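Local coordinates for protein glycinin (PDB 1OD5) that probably serves as a seed storage protein of soybean, a hexameric 11S globulin laid down as a reserve of nutrients and sulfur-containing amino acids, at residues Ala347-Thr352 with Tyr370-Arg375; Ser389-Thr394 with Leu438-Phe443; Lys397-Val402 with Asp412-Arg417. All coordinates share one frame; numbering follows the deposited sequence.

How the contacts relate
All three contacts lie in the second cupin domain of the subunit. Following the chain, contact 1 closes first, pairing Ala347-Thr352 with Tyr370-Arg375 across a segment that includes helix 361-364. Contact 2 opens afterwards at Ser389-Thr394 and closes only at Leu438-Phe443; within that long excursion falls contact 3, the hairpin of Lys397-Val402 with Asp412-Arg417. Contacts 1 and 2 share one antiparallel sheet, where strands 367-373 and 437-444 are neighbours; their centres are 11 Å apart. Contact 3 belongs to the other sheet of the domain and touches contact 2 by packing, whereas the nearest atoms of contacts 1 and 3 stay about 7 Å apart.

Contact 1: residues Ala347-Thr352 with Tyr370-Arg375; sequences AGRIST and YVVLYR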
# COMPACT_ATOMS: atom_id res chain seq x y z
N ALA A 347 6.68 -24.19 -31.92
CA ALA A 347 5.44 -23.45 -32.10
C ALA A 347 5.53 -21.93 -32.04
O ALA A 347 4.87 -21.27 -32.84
CB ALA A 347 4.45 -23.91 -31.06
N GLY A 348 6.33 -21.36 -31.13
CA GLY A 348 6.48 -19.91 -31.02
C GLY A 348 6.83 -19.44 -29.61
O GLY A 348 7.17 -20.25 -28.74
N ARG A 349 6.71 -18.15 -29.32
CA ARG A 349 7.03 -17.64 -28.01
C ARG A 349 6.08 -16.53 -27.58
O ARG A 349 5.41 -15.95 -28.44
CB ARG A 349 8.44 -17.11 -28.03
CG ARG A 349 8.67 -16.03 -29.08
CD ARG A 349 10.12 -15.70 -28.99
NE ARG A 349 10.68 -14.86 -30.03
CZ ARG A 349 10.55 -13.54 -30.04
NH1 ARG A 349 11.15 -12.91 -31.02
NH2 ARG A 349 9.83 -12.84 -29.17
N ILE A 350 5.96 -16.18 -26.29
CA ILE A 350 5.10 -15.12 -25.77
C ILE A 350 5.87 -14.33 -24.71
O ILE A 350 6.51 -14.93 -23.86
CB ILE A 350 3.81 -15.70 -25.11
CG1 ILE A 350 2.99 -16.41 -26.15
CG2 ILE A 350 2.95 -14.59 -24.48
CD1 ILE A 350 2.01 -17.40 -25.52
N SER A 351 5.90 -13.02 -24.73
CA SER A 351 6.59 -12.28 -23.69
C SER A 351 5.55 -11.39 -23.08
O SER A 351 4.67 -10.90 -23.79
CB SER A 351 7.64 -11.40 -24.22
OG SER A 351 8.44 -12.26 -24.97
N THR A 352 5.63 -11.10 -21.79
CA THR A 352 4.67 -10.24 -21.14
C THR A 352 5.42 -9.06 -20.56
O THR A 352 6.49 -9.22 -19.97
CB THR A 352 3.97 -10.96 -20.00
OG1 THR A 352 3.49 -12.15 -20.59
CG2 THR A 352 2.84 -10.17 -19.33
N TYR A 370 3.77 -9.77 -26.56
CA TYR A 370 4.34 -9.81 -27.88
C TYR A 370 4.39 -11.28 -28.18
O TYR A 370 5.04 -12.01 -27.43
CB TYR A 370 5.73 -9.33 -27.92
CG TYR A 370 6.12 -9.11 -29.36
CD1 TYR A 370 6.88 -10.05 -30.05
CD2 TYR A 370 5.65 -7.96 -29.99
CE1 TYR A 370 7.16 -9.84 -31.40
CE2 TYR A 370 5.93 -7.75 -31.34
CZ TYR A 370 6.69 -8.69 -32.03
OH TYR A 370 6.91 -8.50 -33.38
N VAL A 371 3.68 -11.79 -29.20
CA VAL A 371 3.76 -13.21 -29.45
C VAL A 371 4.17 -13.42 -30.88
O VAL A 371 4.02 -12.56 -31.75
CB VAL A 371 2.38 -13.98 -28.99
CG1 VAL A 371 1.32 -12.98 -28.54
CG2 VAL A 371 1.90 -14.95 -30.03
N VAL A 372 4.91 -14.52 -31.02
CA VAL A 372 5.47 -14.94 -32.27
C VAL A 372 5.10 -16.37 -32.46
O VAL A 372 5.43 -17.21 -31.65
CB VAL A 372 7.01 -14.88 -32.31
CG1 VAL A 372 7.49 -15.45 -33.65
CG2 VAL A 372 7.51 -13.46 -32.16
N LEU A 373 4.42 -16.67 -33.55
CA LEU A 373 4.03 -18.03 -33.85
C LEU A 373 4.79 -18.38 -35.11
O LEU A 373 5.01 -17.57 -36.02
CB LEU A 373 2.55 -18.12 -34.08
CG LEU A 373 1.68 -17.95 -32.89
CD1 LEU A 373 0.23 -17.94 -33.35
CD2 LEU A 373 1.92 -19.09 -31.93
N TYR A 374 5.27 -19.60 -35.10
CA TYR A 374 6.02 -20.08 -36.23
C TYR A 374 5.01 -20.79 -37.12
O TYR A 374 3.89 -21.06 -36.68
CB TYR A 374 7.12 -21.06 -35.78
CG TYR A 374 8.14 -20.48 -34.80
CD1 TYR A 374 8.72 -19.22 -35.03
CD2 TYR A 374 8.47 -21.20 -33.66
CE1 TYR A 374 9.62 -18.68 -34.11
CE2 TYR A 374 9.38 -20.67 -32.73
CZ TYR A 374 9.94 -19.42 -32.97
OH TYR A 374 10.81 -18.88 -32.05
N ARG A 375 5.45 -21.11 -38.34
CA ARG A 375 4.65 -21.80 -39.36
C ARG A 375 3.74 -22.86 -38.76
O ARG A 375 4.24 -23.85 -38.23
CB ARG A 375 5.61 -22.44 -40.38
CG ARG A 375 6.54 -21.48 -41.17
CD ARG A 375 7.72 -20.68 -40.52
NE ARG A 375 7.35 -19.52 -39.71
CZ ARG A 375 8.24 -18.57 -39.36
NH1 ARG A 375 9.54 -18.64 -39.71
NH2 ARG A 375 7.84 -17.49 -38.67
O HOH W 1 12.09 -16.35 -32.44
O HOH W 2 7.82 -13.32 -27.36
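Arg349 places CG between its own backbone N and carbonyl carbon (chi1 58°) and then runs extended to NE, which carries its guanidinium over Val372. Val372 answers with CG2, the methyl anti to its carbonyl carbon, which sits over the centre of one guanidinium face, 3.7 Å from Arg349 CZ. The Tyr370 ring meets the same group obliquely, with Arg349 NH2 at the ring edge and the two planes 29° apart. Two waters lie in the guanidinium plane: one accepts from Arg349 NE and is hydrogen-bonded to Tyr374 OH, while the other accepts from Arg349 NH2 at 2.7 Å and donates to Tyr370 O. Arg349 NH2 also bonds to Ala335 O, so waters and a backbone carbonyl help to satisfy the buried guanidinium.

The backbones form a nearly exact antiparallel pair in a sheet of the C-terminal cupin domain, their axes at 178°. Arg349 faces Val372 and Ser351 faces Tyr370 as hydrogen-bonded pairs; Arg349 N reaches Val372 O at 2.8 Å. Beyond them, Tyr374 N gives a straight bond of 2.8 Å to Ala347 O, although it arrives from above that carbonyl's plane. Gly348 CA lies over the Tyr374 ring, 3.8 Å from its centroid, a CH-pi contact. The positive phi of Gly348 suits a residue without a side chain, and Ala347 and Gly348 together face Asn344 in a classic beta bulge.

On the opposite sheet face, Ile350 CG1 lies alongside Val371 CB at 3.8 Å, and the Val371 side chain is about 5 Å from the bound magnesium. Tyr379 of strand 378-384 covers Ile350, Val371 and Leu373, joined by Leu489 over Ile350 and Leu373, while backbone bonds continue the sheet from Ile350 to strand 342-344 and from Val371 and Leu373 to strand 437-444.

Contact 2: residues Ser389-Thr394 with Leu438-Phe443; sequences SVIYVT and LEYVVF
Ile391 CG2 comes obliquely to the Tyr440 ring, 3.7 Å from Tyr440 CD2, while its other branch, CG1, runs beside Val442 CG1. Farther along this face Val393 CG1 meets Leu438 CD1 at 3.6 Å, the two side chains crossing at about a right angle. On the reverse face Tyr392 CB packs on Val441 CG1, and Phe443 turns its ring edge to Val390 O, with CD1 3.3 Å from that oxygen.

The register beneath is antiparallel: Val390 pairs with Phe443 through two bonds, Phe443 N to Val390 O being 2.9 Å, and Tyr392 pairs likewise with Val441. At the end, Thr394 N donates to Glu439 O at 3.0 Å.

Outward, Tyr440 comes within about 3 Å (nearest atoms) of the bound magnesium, whose site includes His382 and Glu431. Ile143 of strand 140-146 packs on Tyr392 and Phe443, and Ile69 of strand 66-72 on Val441 and Phe443, so this face joins the two cupin domains. Tyr370 OH bonds to Glu439 OE2 and Thr394 OG1. The salt bridge from Arg395 to Glu439 OE1, with the Tyr370 hydroxyl on the other oxygen, would probably favour the ionised form of Glu439.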
# COMPACT_ATOMS: atom_id res chain seq x y z
N SER A 389 -8.36 -6.29 -24.90
CA SER A 389 -7.12 -6.22 -25.64
C SER A 389 -7.30 -5.86 -27.10
O SER A 389 -8.38 -5.99 -27.69
CB SER A 389 -6.36 -7.51 -25.58
OG SER A 389 -7.08 -8.65 -25.16
N VAL A 390 -6.21 -5.33 -27.63
CA VAL A 390 -6.08 -4.87 -28.99
C VAL A 390 -4.81 -5.46 -29.59
O VAL A 390 -3.70 -5.15 -29.19
CB VAL A 390 -6.00 -3.33 -29.02
CG1 VAL A 390 -5.75 -2.81 -30.42
CG2 VAL A 390 -7.31 -2.75 -28.57
N ILE A 391 -5.01 -6.35 -30.55
CA ILE A 391 -3.98 -7.03 -31.30
C ILE A 391 -3.61 -6.17 -32.51
O ILE A 391 -4.47 -5.56 -33.12
CB ILE A 391 -4.54 -8.41 -31.77
CG1 ILE A 391 -4.73 -9.35 -30.62
CG2 ILE A 391 -3.59 -9.04 -32.76
CD1 ILE A 391 -5.46 -10.65 -31.04
N TYR A 392 -2.34 -6.06 -32.86
CA TYR A 392 -1.91 -5.33 -34.03
C TYR A 392 -0.89 -6.27 -34.67
O TYR A 392 0.13 -6.54 -34.04
CB TYR A 392 -1.24 -4.02 -33.66
CG TYR A 392 -0.66 -3.37 -34.90
CD1 TYR A 392 -1.49 -2.63 -35.75
CD2 TYR A 392 0.70 -3.53 -35.20
CE1 TYR A 392 -0.96 -2.06 -36.92
CE2 TYR A 392 1.22 -2.97 -36.36
CZ TYR A 392 0.39 -2.23 -37.21
OH TYR A 392 0.91 -1.68 -38.37
N VAL A 393 -1.07 -6.79 -35.88
CA VAL A 393 -0.09 -7.70 -36.46
C VAL A 393 1.08 -6.95 -37.04
O VAL A 393 0.97 -6.11 -37.92
CB VAL A 393 -0.82 -8.57 -37.51
CG1 VAL A 393 0.15 -9.60 -38.07
CG2 VAL A 393 -1.99 -9.31 -36.86
N THR A 394 2.27 -7.24 -36.52
CA THR A 394 3.51 -6.56 -36.96
C THR A 394 4.27 -7.22 -38.10
O THR A 394 5.09 -6.59 -38.79
CB THR A 394 4.46 -6.40 -35.69
OG1 THR A 394 4.65 -7.73 -35.21
CG2 THR A 394 3.89 -5.56 -34.54
N LEU A 438 3.29 -15.84 -37.79
CA LEU A 438 2.52 -14.68 -37.38
C LEU A 438 3.12 -13.97 -36.18
O LEU A 438 3.32 -14.65 -35.18
CB LEU A 438 1.11 -15.10 -37.01
CG LEU A 438 0.22 -14.08 -36.32
CD1 LEU A 438 -0.32 -13.05 -37.28
CD2 LEU A 438 -0.94 -14.80 -35.70
N GLU A 439 3.40 -12.66 -36.21
CA GLU A 439 3.92 -11.93 -35.05
C GLU A 439 3.01 -10.76 -34.76
O GLU A 439 2.61 -10.05 -35.67
CB GLU A 439 5.29 -11.29 -35.22
CG GLU A 439 6.46 -12.21 -35.42
CD GLU A 439 7.78 -11.47 -35.60
OE1 GLU A 439 8.63 -11.95 -36.33
OE2 GLU A 439 7.95 -10.40 -35.02
N TYR A 440 2.77 -10.50 -33.48
CA TYR A 440 1.87 -9.42 -33.10
C TYR A 440 2.04 -8.94 -31.67
O TYR A 440 2.47 -9.72 -30.83
CB TYR A 440 0.43 -9.93 -33.32
CG TYR A 440 -0.10 -11.10 -32.47
CD1 TYR A 440 -0.03 -12.43 -32.90
CD2 TYR A 440 -0.74 -10.81 -31.27
CE1 TYR A 440 -0.60 -13.45 -32.13
CE2 TYR A 440 -1.30 -11.81 -30.50
CZ TYR A 440 -1.23 -13.12 -30.93
OH TYR A 440 -1.80 -14.07 -30.12
N VAL A 441 1.70 -7.69 -31.38
CA VAL A 441 1.75 -7.13 -30.06
C VAL A 441 0.29 -7.06 -29.66
O VAL A 441 -0.57 -6.80 -30.50
CB VAL A 441 2.39 -5.73 -30.05
CG1 VAL A 441 1.68 -4.78 -31.02
CG2 VAL A 441 2.29 -5.13 -28.63
N VAL A 442 -0.00 -7.34 -28.39
CA VAL A 442 -1.34 -7.30 -27.85
C VAL A 442 -1.37 -6.24 -26.78
O VAL A 442 -0.69 -6.45 -25.78
CB VAL A 442 -1.77 -8.56 -27.12
CG1 VAL A 442 -3.27 -8.52 -27.09
CG2 VAL A 442 -1.23 -9.83 -27.73
N PHE A 443 -2.05 -5.11 -26.84
CA PHE A 443 -2.06 -4.15 -25.75
C PHE A 443 -3.24 -4.58 -24.91
O PHE A 443 -4.23 -5.06 -25.45
CB PHE A 443 -2.31 -2.77 -26.24
CG PHE A 443 -1.36 -2.32 -27.32
CD1 PHE A 443 -1.66 -2.57 -28.66
CD2 PHE A 443 -0.21 -1.62 -26.96
CE1 PHE A 443 -0.81 -2.10 -29.65
CE2 PHE A 443 0.64 -1.16 -27.96
CZ PHE A 443 0.34 -1.40 -29.30

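Contact 3: residues Lys397-Val402 with Asp412-Arg417; sequences KGRVRV and DGELRR
Lys397-Val402 and Asp412-Arg417 form the two arms of a beta hairpin in the second cupin domain, their short axes 4.6 Å apart and inclined at 136°, as expected of twisted antiparallel strands. Gly398 with Leu415 and Val400 with Gly413 are the hydrogen-bonded pairs, each closed by two bonds; the shortest runs from Val400 N to Gly413 O at 2.8 Å. The chain turns a corner at Gly413. The non-hydrogen-bonded pairs that alternate with them are Lys397 with Arg416, Arg399 with Glu414 and Arg401 with Asp412, and their side chains share one face.

That face carries a salt-bridge network. Bent at chi4 (-75°), Lys397 brings NZ to 2.7 Å from Glu414 OE1, approaching from above the carboxylate plane. Glu414 is itself bent at chi2 and offers its other oxygen to Arg399: NH1 reaches OE2 at 3.2 Å by a nearly straight bond (168°), within the guanidinium plane. Arg399 also grips a single oxygen of Asp412 side-on, its NE 3.2 Å and its NH2 3.0 Å from Asp412 OD1, while Gly413 CA lies over one face of the guanidinium. Arg399 thus links both acids, and Glu414 links both bases.

Arg401 lies alongside Asp412 without an N-H aimed at OD1; its guanidinium makes a cation-pi contact with Phe211 of a neighbouring subunit. The other face is apolar and buried: Leu421 of strand 420-423 packs against Val400 and Leu415, which cross so that Val400 CG2 lies 3.7 Å from Leu415 CD1.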
# COMPACT_ATOMS: atom_id res chain seq x y z
N LYS A 397 1.09 -13.47 -41.12
CA LYS A 397 -0.30 -13.74 -41.32
C LYS A 397 -0.72 -14.98 -40.58
O LYS A 397 0.01 -15.96 -40.55
CB LYS A 397 -0.53 -13.92 -42.85
CG LYS A 397 -1.89 -14.42 -43.32
CD LYS A 397 -2.06 -14.19 -44.82
CE LYS A 397 -3.46 -14.59 -45.30
NZ LYS A 397 -3.59 -16.04 -45.39
N GLY A 398 -1.94 -14.98 -40.07
CA GLY A 398 -2.45 -16.13 -39.36
C GLY A 398 -3.95 -16.14 -39.33
O GLY A 398 -4.60 -15.17 -39.64
N ARG A 399 -4.50 -17.23 -38.87
CA ARG A 399 -5.93 -17.42 -38.77
C ARG A 399 -6.36 -17.15 -37.34
O ARG A 399 -6.05 -17.93 -36.44
CB ARG A 399 -6.18 -18.85 -39.18
CG ARG A 399 -7.62 -19.27 -39.21
CD ARG A 399 -8.33 -18.61 -40.36
NE ARG A 399 -9.72 -19.02 -40.37
CZ ARG A 399 -10.38 -19.19 -41.53
NH1 ARG A 399 -9.80 -19.01 -42.72
NH2 ARG A 399 -11.67 -19.49 -41.45
N VAL A 400 -7.11 -16.08 -37.09
CA VAL A 400 -7.57 -15.75 -35.76
C VAL A 400 -9.05 -16.04 -35.61
O VAL A 400 -9.82 -15.74 -36.52
CB VAL A 400 -7.27 -14.28 -35.52
CG1 VAL A 400 -7.68 -13.93 -34.13
CG2 VAL A 400 -5.79 -13.98 -35.71
N ARG A 401 -9.44 -16.57 -34.45
CA ARG A 401 -10.80 -16.91 -34.08
C ARG A 401 -11.16 -16.36 -32.73
O ARG A 401 -10.41 -16.62 -31.80
CB ARG A 401 -10.99 -18.41 -34.03
CG ARG A 401 -11.41 -18.91 -35.37
CD ARG A 401 -11.07 -20.35 -35.64
NE ARG A 401 -9.66 -20.44 -35.91
CZ ARG A 401 -9.15 -21.35 -36.73
NH1 ARG A 401 -7.82 -21.37 -36.91
NH2 ARG A 401 -9.93 -22.22 -37.38
N VAL A 402 -12.29 -15.66 -32.56
CA VAL A 402 -12.77 -15.06 -31.31
C VAL A 402 -14.19 -15.54 -31.10
O VAL A 402 -14.99 -15.41 -32.02
CB VAL A 402 -12.80 -13.55 -31.44
CG1 VAL A 402 -13.08 -12.97 -30.09
CG2 VAL A 402 -11.50 -13.03 -32.02
N ASP A 412 -13.63 -14.88 -37.46
CA ASP A 412 -13.04 -16.16 -37.85
C ASP A 412 -12.42 -15.97 -39.22
O ASP A 412 -13.04 -16.22 -40.23
CB ASP A 412 -14.08 -17.33 -37.94
CG ASP A 412 -13.51 -18.73 -38.22
OD1 ASP A 412 -12.35 -18.85 -38.62
OD2 ASP A 412 -14.22 -19.72 -38.03
N GLY A 413 -11.17 -15.53 -39.29
CA GLY A 413 -10.52 -15.33 -40.58
C GLY A 413 -9.05 -14.98 -40.41
O GLY A 413 -8.53 -15.06 -39.31
N GLU A 414 -8.40 -14.58 -41.51
CA GLU A 414 -7.00 -14.21 -41.47
C GLU A 414 -6.86 -12.79 -41.01
O GLU A 414 -7.71 -11.93 -41.25
CB GLU A 414 -6.30 -14.26 -42.81
CG GLU A 414 -6.54 -15.47 -43.70
CD GLU A 414 -6.06 -16.86 -43.27
OE1 GLU A 414 -4.85 -17.08 -43.18
OE2 GLU A 414 -6.90 -17.74 -43.05
N LEU A 415 -5.75 -12.58 -40.34
CA LEU A 415 -5.33 -11.29 -39.85
C LEU A 415 -3.94 -11.22 -40.43
O LEU A 415 -3.18 -12.18 -40.32
CB LEU A 415 -5.21 -11.24 -38.36
CG LEU A 415 -6.16 -10.40 -37.54
CD1 LEU A 415 -5.55 -10.28 -36.15
CD2 LEU A 415 -6.33 -9.01 -38.13
N ARG A 416 -3.59 -10.13 -41.08
CA ARG A 416 -2.29 -9.95 -41.67
C ARG A 416 -1.67 -8.68 -41.16
O ARG A 416 -2.32 -7.87 -40.50
CB ARG A 416 -2.34 -9.87 -43.20
CG ARG A 416 -3.63 -9.57 -43.95
CD ARG A 416 -3.28 -8.61 -45.08
NE ARG A 416 -3.35 -7.23 -44.59
CZ ARG A 416 -2.45 -6.28 -44.93
NH1 ARG A 416 -1.41 -6.55 -45.75
NH2 ARG A 416 -2.61 -5.03 -44.46
N ARG A 417 -0.38 -8.50 -41.47
CA ARG A 417 0.37 -7.35 -41.03
C ARG A 417 -0.36 -6.01 -41.14
O ARG A 417 -1.13 -5.90 -42.08
CB ARG A 417 1.66 -7.30 -41.82
CG ARG A 417 2.60 -6.37 -41.08
CD ARG A 417 3.01 -5.14 -41.84
NE ARG A 417 4.13 -5.44 -42.72
CZ ARG A 417 5.37 -4.97 -42.48
NH1 ARG A 417 5.63 -4.20 -41.40
NH2 ARG A 417 6.38 -5.22 -43.34